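Local atomic coordinates of N2152 (Neocallimastix frontalis, PDB entry 5U22), a protein that probably hydrolyses arabinose-containing glycans, as a family 39 glycoside hydrolase of an anaerobic rumen fungus with polyspecific activity on rare arabinosyl substrates. Residues L158-N161 with Q162-Q166; M193-F196 with L197-S200; D219-S222 with S223-S227. One frame throughout, in Å; residues are numbered along the deposited sequence.

Contact 1 (L158-N161 with Q162-Q166); sequences LSFN and QMWKQ
Ser159 and Gln162 serve each other at the start of helix 160-174. The hydroxyl OG of Ser159 accepts the backbone N-H of Gln162 at 3.0 Å, and the carboxamide of Gln162 returns the favour, its OE1 taking the backbone N-H of Ser159 at 3.2 Å, nearly straight, the donor tilted 26° from the carbonyl plane. With CG of Gln162 anti to its carbonyl carbon (chi1 -70°), the chain, extended beyond CG, runs back toward Ser159, and its CG rests 3.2 Å from OG of that residue. Without the hydroxyl, as with an alanine here, the amide N-H of Gln162 would probably lose its capping acceptor, leaving the first turn less firmly closed. This polar side is the looser, more solvent-exposed one. The opposite character appears where Met163 and Trp164 turn inward. The bent chain of Met163 brings CE to 3.4 Å from CD1 of Phe160, while CB of Trp164 stands over one face of the phenyl ring and CE3 of the indole lies 4.0 Å from CZ of Phe160. Leu158, just before the cap, lays CD1 against the backbone of Met163, 3.6 Å from its N. Outside this turn, Phe160 rests on Pro183 and Met163 on Trp120. Reciprocal bonding between the N-cap and the third residue after it is the capping box, here opening a helix of the TIM barrel.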
loop_
_atom_site.group_PDB
_atom_site.type_symbol
_atom_site.label_atom_id
_atom_site.label_comp_id
_atom_site.label_asym_id
_atom_site.label_seq_id
_atom_site.Cartn_x
_atom_site.Cartn_y
_atom_site.Cartn_z
ATOM N N LEU A 158 -6.448 9.869 29.968
ATOM C CA LEU A 158 -5.861 10.932 29.167
ATOM C C LEU A 158 -6.446 10.825 27.768
ATOM O O LEU A 158 -6.982 9.785 27.381
ATOM C CB LEU A 158 -4.329 10.851 29.129
ATOM C CG LEU A 158 -3.637 9.685 28.423
ATOM C CD1 LEU A 158 -2.140 9.947 28.374
ATOM C CD2 LEU A 158 -3.898 8.350 29.101
ATOM N N SER A 159 -6.372 11.929 27.033
ATOM C CA SER A 159 -6.886 11.959 25.675
ATOM C C SER A 159 -5.893 11.302 24.719
ATOM O O SER A 159 -4.731 11.049 25.060
ATOM C CB SER A 159 -7.142 13.396 25.238
ATOM O OG SER A 159 -5.901 14.052 25.023
ATOM N N PHE A 160 -6.353 11.033 23.492
ATOM C CA PHE A 160 -5.433 10.541 22.470
ATOM C C PHE A 160 -4.320 11.544 22.210
ATOM O O PHE A 160 -3.139 11.174 22.134
ATOM C CB PHE A 160 -6.148 10.230 21.157
ATOM C CG PHE A 160 -5.180 9.951 20.026
ATOM C CD1 PHE A 160 -4.453 8.779 20.015
ATOM C CD2 PHE A 160 -4.956 10.881 19.021
ATOM C CE1 PHE A 160 -3.525 8.517 19.012
ATOM C CE2 PHE A 160 -4.037 10.633 18.007
ATOM C CZ PHE A 160 -3.321 9.444 18.006
ATOM N N ASN A 161 -4.674 12.827 22.072
ATOM C CA ASN A 161 -3.642 13.836 21.841
ATOM C C ASN A 161 -2.609 13.828 22.963
ATOM O O ASN A 161 -1.414 14.023 22.708
ATOM C CB ASN A 161 -4.256 15.236 21.698
ATOM C CG ASN A 161 -5.028 15.426 20.388
ATOM O OD1 ASN A 161 -4.946 14.611 19.468
ATOM N ND2 ASN A 161 -5.780 16.519 20.306
ATOM N N GLN A 162 -3.050 13.621 24.211
ATOM C CA GLN A 162 -2.112 13.584 25.338
ATOM C C GLN A 162 -1.198 12.367 25.236
ATOM O O GLN A 162 0.025 12.479 25.372
ATOM C CB GLN A 162 -2.868 13.580 26.683
ATOM C CG GLN A 162 -3.610 14.893 27.093
ATOM C CD GLN A 162 -4.189 14.900 28.551
ATOM O OE1 GLN A 162 -5.293 14.411 28.832
ATOM N NE2 GLN A 162 -3.448 15.512 29.461
ATOM N N MET A 163 -1.773 11.190 24.988
ATOM C CA MET A 163 -0.947 9.996 24.833
ATOM C C MET A 163 0.008 10.144 23.652
ATOM O O MET A 163 1.176 9.733 23.730
ATOM C CB MET A 163 -1.838 8.763 24.671
ATOM C CG MET A 163 -1.066 7.450 24.520
ATOM S SD MET A 163 -0.507 7.128 22.810
ATOM C CE MET A 163 -2.018 7.234 21.901
ATOM N N TRP A 164 -0.470 10.737 22.553
ATOM C CA TRP A 164 0.386 10.969 21.394
ATOM C C TRP A 164 1.573 11.841 21.762
ATOM O O TRP A 164 2.730 11.483 21.510
ATOM C CB TRP A 164 -0.403 11.628 20.255
ATOM C CG TRP A 164 0.511 12.035 19.108
ATOM C CD1 TRP A 164 1.142 13.232 18.937
ATOM C CD2 TRP A 164 0.904 11.212 17.995
ATOM N NE1 TRP A 164 1.904 13.208 17.785
ATOM C CE2 TRP A 164 1.769 11.981 17.189
ATOM C CE3 TRP A 164 0.591 9.902 17.597
ATOM C CZ2 TRP A 164 2.340 11.482 16.005
ATOM C CZ3 TRP A 164 1.163 9.407 16.422
ATOM C CH2 TRP A 164 2.020 10.196 15.644
ATOM N N LYS A 165 1.293 13.019 22.320
ATOM C CA LYS A 165 2.357 13.942 22.704
ATOM C C LYS A 165 3.356 13.278 23.642
ATOM O O LYS A 165 4.573 13.385 23.455
ATOM C CB LYS A 165 1.738 15.173 23.363
ATOM C CG LYS A 165 2.736 16.096 24.053
ATOM C CD LYS A 165 3.749 16.676 23.083
ATOM C CE LYS A 165 4.595 17.764 23.756
ATOM N NZ LYS A 165 5.729 18.174 22.894
ATOM N N GLN A 166 2.860 12.583 24.664
ATOM C CA GLN A 166 3.761 12.015 25.659
ATOM C C GLN A 166 4.586 10.882 25.074
ATOM O O GLN A 166 5.774 10.741 25.390
ATOM C CB GLN A 166 2.963 11.545 26.878
ATOM C CG GLN A 166 2.383 12.702 27.713
ATOM C CD GLN A 166 1.342 12.245 28.731
ATOM O OE1 GLN A 166 1.471 11.175 29.332
ATOM N NE2 GLN A 166 0.301 13.055 28.923
#

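Contact 2 (M193-F196 with L197-S200); sequences MKNF and LQFS
Phe196 lies beneath the hydroxyl of Ser200, one turn further along helix 190-202. OG of Ser200 stands 3.2 Å above the plane of the phenyl ring, displaced toward the rim, with CE1 of Phe196 among its nearest carbons at 3.3 Å. The hydroxyl does not point its hydrogen at the ring, since it donates to the carbonyl O of Phe196 at 2.9 Å. That same oxygen also receives the backbone N-H of Ser200, and the two donors reach it from opposite faces of the carbonyl plane. A buried serine hydroxyl is thus satisfied within its own helix, and its bond to O of Phe196 holds OG in place; OG sits anti to the carbonyl carbon (chi1 -67°), which swings it back toward the preceding turn.

One step round the helix, Met193 and Leu197 supply an apolar patch. CD1 of Leu197 packs 3.8 Å from CG of Met193, and the thioether SD, turned by the bend at chi2 (62°), comes within 4.0 Å of CG of Leu197.

The outer side is polar and more open. The extended chain of Lys194 passes the carboxamide of Gln198, its CE 3.5 Å from NE2. Asn195 and Gln198 turn their amide planes 53° apart and are joined through a water, which donates to OD1 of Asn195 at 2.8 Å and also to OE1 of Gln198.

Within the beta-alpha-beta unit running from strand 180-185 to strand 209-212, the helix presents Phe196 to Pro183 and Phe185, the ring also meeting Trp164 of helix 160-174 edge-to-face, while Leu197 leans on Tyr228 and Leu235 of helix 221-235.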
loop_
_atom_site.group_PDB
_atom_site.type_symbol
_atom_site.label_atom_id
_atom_site.label_comp_id
_atom_site.label_asym_id
_atom_site.label_seq_id
_atom_site.Cartn_x
_atom_site.Cartn_y
_atom_site.Cartn_z
ATOM N N MET A 193 -8.507 15.331 10.981
ATOM C CA MET A 193 -7.100 15.495 10.619
ATOM C C MET A 193 -6.608 16.900 10.943
ATOM O O MET A 193 -5.515 17.074 11.493
ATOM C CB MET A 193 -6.895 15.198 9.133
ATOM C CG MET A 193 -5.455 15.412 8.664
ATOM S SD MET A 193 -4.261 14.327 9.488
ATOM C CE MET A 193 -4.522 12.799 8.587
ATOM N N LYS A 194 -7.396 17.916 10.599
ATOM C CA LYS A 194 -6.991 19.288 10.883
ATOM C C LYS A 194 -6.761 19.495 12.377
ATOM O O LYS A 194 -5.747 20.076 12.784
ATOM C CB LYS A 194 -8.053 20.253 10.355
ATOM C CG LYS A 194 -7.714 21.742 10.559
ATOM C CD LYS A 194 -8.809 22.634 9.951
ATOM C CE LYS A 194 -8.536 24.120 10.163
ATOM N NZ LYS A 194 -9.392 24.924 9.238
ATOM N N ASN A 195 -7.703 19.031 13.207
ATOM C CA ASN A 195 -7.539 19.135 14.660
ATOM C C ASN A 195 -6.231 18.489 15.101
ATOM O O ASN A 195 -5.488 19.043 15.914
ATOM C CB ASN A 195 -8.730 18.498 15.371
ATOM C CG ASN A 195 -9.880 19.487 15.617
ATOM O OD1 ASN A 195 -9.651 20.644 15.989
ATOM N ND2 ASN A 195 -11.115 19.028 15.437
ATOM N N PHE A 196 -5.909 17.324 14.544
ATOM C CA PHE A 196 -4.667 16.655 14.908
ATOM C C PHE A 196 -3.447 17.429 14.423
ATOM O O PHE A 196 -2.446 17.536 15.143
ATOM C CB PHE A 196 -4.632 15.237 14.346
ATOM C CG PHE A 196 -3.298 14.581 14.519
ATOM C CD1 PHE A 196 -2.911 14.122 15.764
ATOM C CD2 PHE A 196 -2.421 14.447 13.453
ATOM C CE1 PHE A 196 -1.682 13.522 15.950
ATOM C CE2 PHE A 196 -1.185 13.851 13.633
ATOM C CZ PHE A 196 -0.817 13.390 14.884
ATOM N N LEU A 197 -3.485 17.929 13.186
ATOM C CA LEU A 197 -2.351 18.693 12.678
ATOM C C LEU A 197 -2.159 19.986 13.458
ATOM O O LEU A 197 -1.023 20.378 13.755
ATOM C CB LEU A 197 -2.547 18.999 11.192
ATOM C CG LEU A 197 -2.471 17.759 10.308
ATOM C CD1 LEU A 197 -2.788 18.134 8.863
ATOM C CD2 LEU A 197 -1.097 17.129 10.424
ATOM N N GLN A 198 -3.255 20.684 13.764
ATOM C CA GLN A 198 -3.143 21.915 14.538
ATOM C C GLN A 198 -2.549 21.638 15.916
ATOM O O GLN A 198 -1.643 22.348 16.371
ATOM C CB GLN A 198 -4.507 22.588 14.652
ATOM C CG GLN A 198 -4.926 23.327 13.383
ATOM C CD GLN A 198 -6.292 23.981 13.510
ATOM O OE1 GLN A 198 -7.182 23.462 14.178
ATOM N NE2 GLN A 198 -6.471 25.117 12.846
ATOM N N PHE A 199 -3.042 20.600 16.590
ATOM C CA PHE A 199 -2.486 20.207 17.880
ATOM C C PHE A 199 -1.004 19.877 17.768
ATOM O O PHE A 199 -0.195 20.301 18.605
ATOM C CB PHE A 199 -3.254 19.004 18.437
ATOM C CG PHE A 199 -2.618 18.403 19.658
ATOM C CD1 PHE A 199 -2.919 18.893 20.922
ATOM C CD2 PHE A 199 -1.698 17.370 19.547
ATOM C CE1 PHE A 199 -2.329 18.349 22.056
ATOM C CE2 PHE A 199 -1.095 16.825 20.674
ATOM C CZ PHE A 199 -1.406 17.315 21.931
ATOM N N SER A 200 -0.627 19.123 16.731
ATOM C CA SER A 200 0.723 18.588 16.658
ATOM C C SER A 200 1.732 19.647 16.231
ATOM O O SER A 200 2.873 19.642 16.703
ATOM C CB SER A 200 0.752 17.391 15.709
ATOM O OG SER A 200 -0.003 16.325 16.253
HETATM O O HOH W 1 -7.815 22.708 16.454
#

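Contact 3 (D219-S222 with S223-S227); sequences DGVS and SHFRS
The carbonyl O of Gly220 is gripped from two directions at the opening of helix 221-235. OG of Ser223 donates to it at 2.6 Å, a short bond, and the backbone N-H of His224 reaches it at 3.0 Å with a bent N-H...O angle of 139°. In Ser223, chi1 74° tucks OG between its own N and carbonyl carbon, within reach of O of Gly220. The same carbonyl oxygen sits 3.0 Å above the centre of the His224 imidazole; ND1 of that ring is bonded to Glu214, and the ring stacks on Tyr188. A water ties the entrance together, donating to O of Asp219 and accepting from N of Ser223 at 2.9 Å.

Further round, Val221 and Phe225 run side by side, with CG1 of the valine 3.6 Å from CE2 of the phenyl ring and the carbonyl O of Val221 over one face of it. On another flank, Arg226 bends at chi3 (-60°) so that its guanidinium returns over the backbone of Ser222, where NH1 comes to 3.6 Å from CB. NH1 also bonds to Tyr271 and NH2 to Asn325, while OG of Ser222 bonds to Glu324. A serine-to-carbonyl bond of this kind can occur anywhere along a helix; here it lies in the first turn of the helix that makes the beta-alpha-beta crossover between strands 209-212 and 242-247 of the TIM barrel.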
loop_
_atom_site.group_PDB
_atom_site.type_symbol
_atom_site.label_atom_id
_atom_site.label_comp_id
_atom_site.label_asym_id
_atom_site.label_seq_id
_atom_site.Cartn_x
_atom_site.Cartn_y
_atom_site.Cartn_z
ATOM N N ASP A 219 -14.252 5.418 -2.996
ATOM C CA ASP A 219 -14.640 6.600 -3.770
ATOM C C ASP A 219 -13.882 7.855 -3.337
ATOM O O ASP A 219 -13.443 8.648 -4.183
ATOM C CB ASP A 219 -16.150 6.843 -3.640
ATOM C CG ASP A 219 -16.982 5.658 -4.082
ATOM O OD1 ASP A 219 -16.951 4.602 -3.410
ATOM O OD2 ASP A 219 -17.692 5.790 -5.094
ATOM N N GLY A 220 -13.736 8.065 -2.026
ATOM C CA GLY A 220 -13.176 9.295 -1.494
ATOM C C GLY A 220 -11.677 9.315 -1.297
ATOM O O GLY A 220 -11.135 10.328 -0.837
ATOM N N VAL A 221 -10.990 8.224 -1.651
ATOM C CA VAL A 221 -9.566 8.095 -1.351
ATOM C C VAL A 221 -8.770 9.249 -1.955
ATOM O O VAL A 221 -7.980 9.902 -1.268
ATOM C CB VAL A 221 -9.038 6.733 -1.837
ATOM C CG1 VAL A 221 -7.500 6.739 -1.865
ATOM C CG2 VAL A 221 -9.578 5.611 -0.933
ATOM N N SER A 222 -8.953 9.516 -3.249
ATOM C CA SER A 222 -8.176 10.582 -3.875
ATOM C C SER A 222 -8.497 11.942 -3.264
ATOM O O SER A 222 -7.600 12.782 -3.098
ATOM C CB SER A 222 -8.424 10.593 -5.384
ATOM O OG SER A 222 -7.934 9.384 -5.939
ATOM N N SER A 223 -9.768 12.177 -2.922
ATOM C CA SER A 223 -10.144 13.444 -2.298
ATOM C C SER A 223 -9.480 13.613 -0.937
ATOM O O SER A 223 -9.259 14.747 -0.493
ATOM C CB SER A 223 -11.661 13.536 -2.159
ATOM O OG SER A 223 -12.125 12.683 -1.119
ATOM N N HIS A 224 -9.162 12.503 -0.260
ATOM C CA HIS A 224 -8.477 12.583 1.024
ATOM C C HIS A 224 -7.047 13.073 0.853
ATOM O O HIS A 224 -6.567 13.888 1.648
ATOM C CB HIS A 224 -8.499 11.217 1.713
ATOM C CG HIS A 224 -9.879 10.701 1.965
ATOM N ND1 HIS A 224 -10.160 9.357 2.111
ATOM C CD2 HIS A 224 -11.063 11.349 2.070
ATOM C CE1 HIS A 224 -11.461 9.202 2.300
ATOM N NE2 HIS A 224 -12.030 10.395 2.282
ATOM N N PHE A 225 -6.344 12.583 -0.176
ATOM C CA PHE A 225 -5.006 13.088 -0.456
ATOM C C PHE A 225 -5.042 14.580 -0.765
ATOM O O PHE A 225 -4.199 15.339 -0.274
ATOM C CB PHE A 225 -4.372 12.318 -1.624
ATOM C CG PHE A 225 -4.232 10.843 -1.375
ATOM C CD1 PHE A 225 -3.843 10.366 -0.127
ATOM C CD2 PHE A 225 -4.525 9.932 -2.382
ATOM C CE1 PHE A 225 -3.726 9.014 0.106
ATOM C CE2 PHE A 225 -4.415 8.588 -2.169
ATOM C CZ PHE A 225 -4.019 8.116 -0.907
ATOM N N ARG A 226 -6.013 15.020 -1.573
ATOM C CA ARG A 226 -6.112 16.442 -1.900
ATOM C C ARG A 226 -6.438 17.271 -0.662
ATOM O O ARG A 226 -5.860 18.345 -0.455
ATOM C CB ARG A 226 -7.158 16.663 -2.997
ATOM C CG ARG A 226 -6.801 15.936 -4.308
ATOM C CD ARG A 226 -7.700 16.365 -5.466
ATOM N NE ARG A 226 -9.122 16.105 -5.228
ATOM C CZ ARG A 226 -9.756 14.989 -5.587
ATOM N NH1 ARG A 226 -9.096 14.001 -6.185
ATOM N NH2 ARG A 226 -11.055 14.856 -5.336
ATOM N N SER A 227 -7.367 16.788 0.165
ATOM C CA SER A 227 -7.686 17.465 1.417
ATOM C C SER A 227 -6.455 17.562 2.306
ATOM O O SER A 227 -6.124 18.637 2.825
ATOM C CB SER A 227 -8.811 16.723 2.147
ATOM O OG SER A 227 -8.943 17.199 3.485
HETATM O O HOH W 2 -12.033 11.016 -4.218
#

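How the contacts relate
The three contacts belong to successive helices of the TIM barrel and follow one another along the chain. Contacts 1 and 2 pack directly, their centres 12 Å apart: CZ of Phe199 comes 3.4 Å from O of Asn161 and lies 4.1 Å from CB of Lys165. Contact 3 touches neither. Its nearest atoms are about 6 Å from contact 2 and about 17 Å from contact 1, although Leu197 of contact 2 reaches helix 221-235 further along. Small bound molecules lie at different places: the side chain of Phe160 is about 13 Å from a bis-tris molecule, whereas that of His224 is about 4 Å from an ethanediol, probably from the crystallisation liquor.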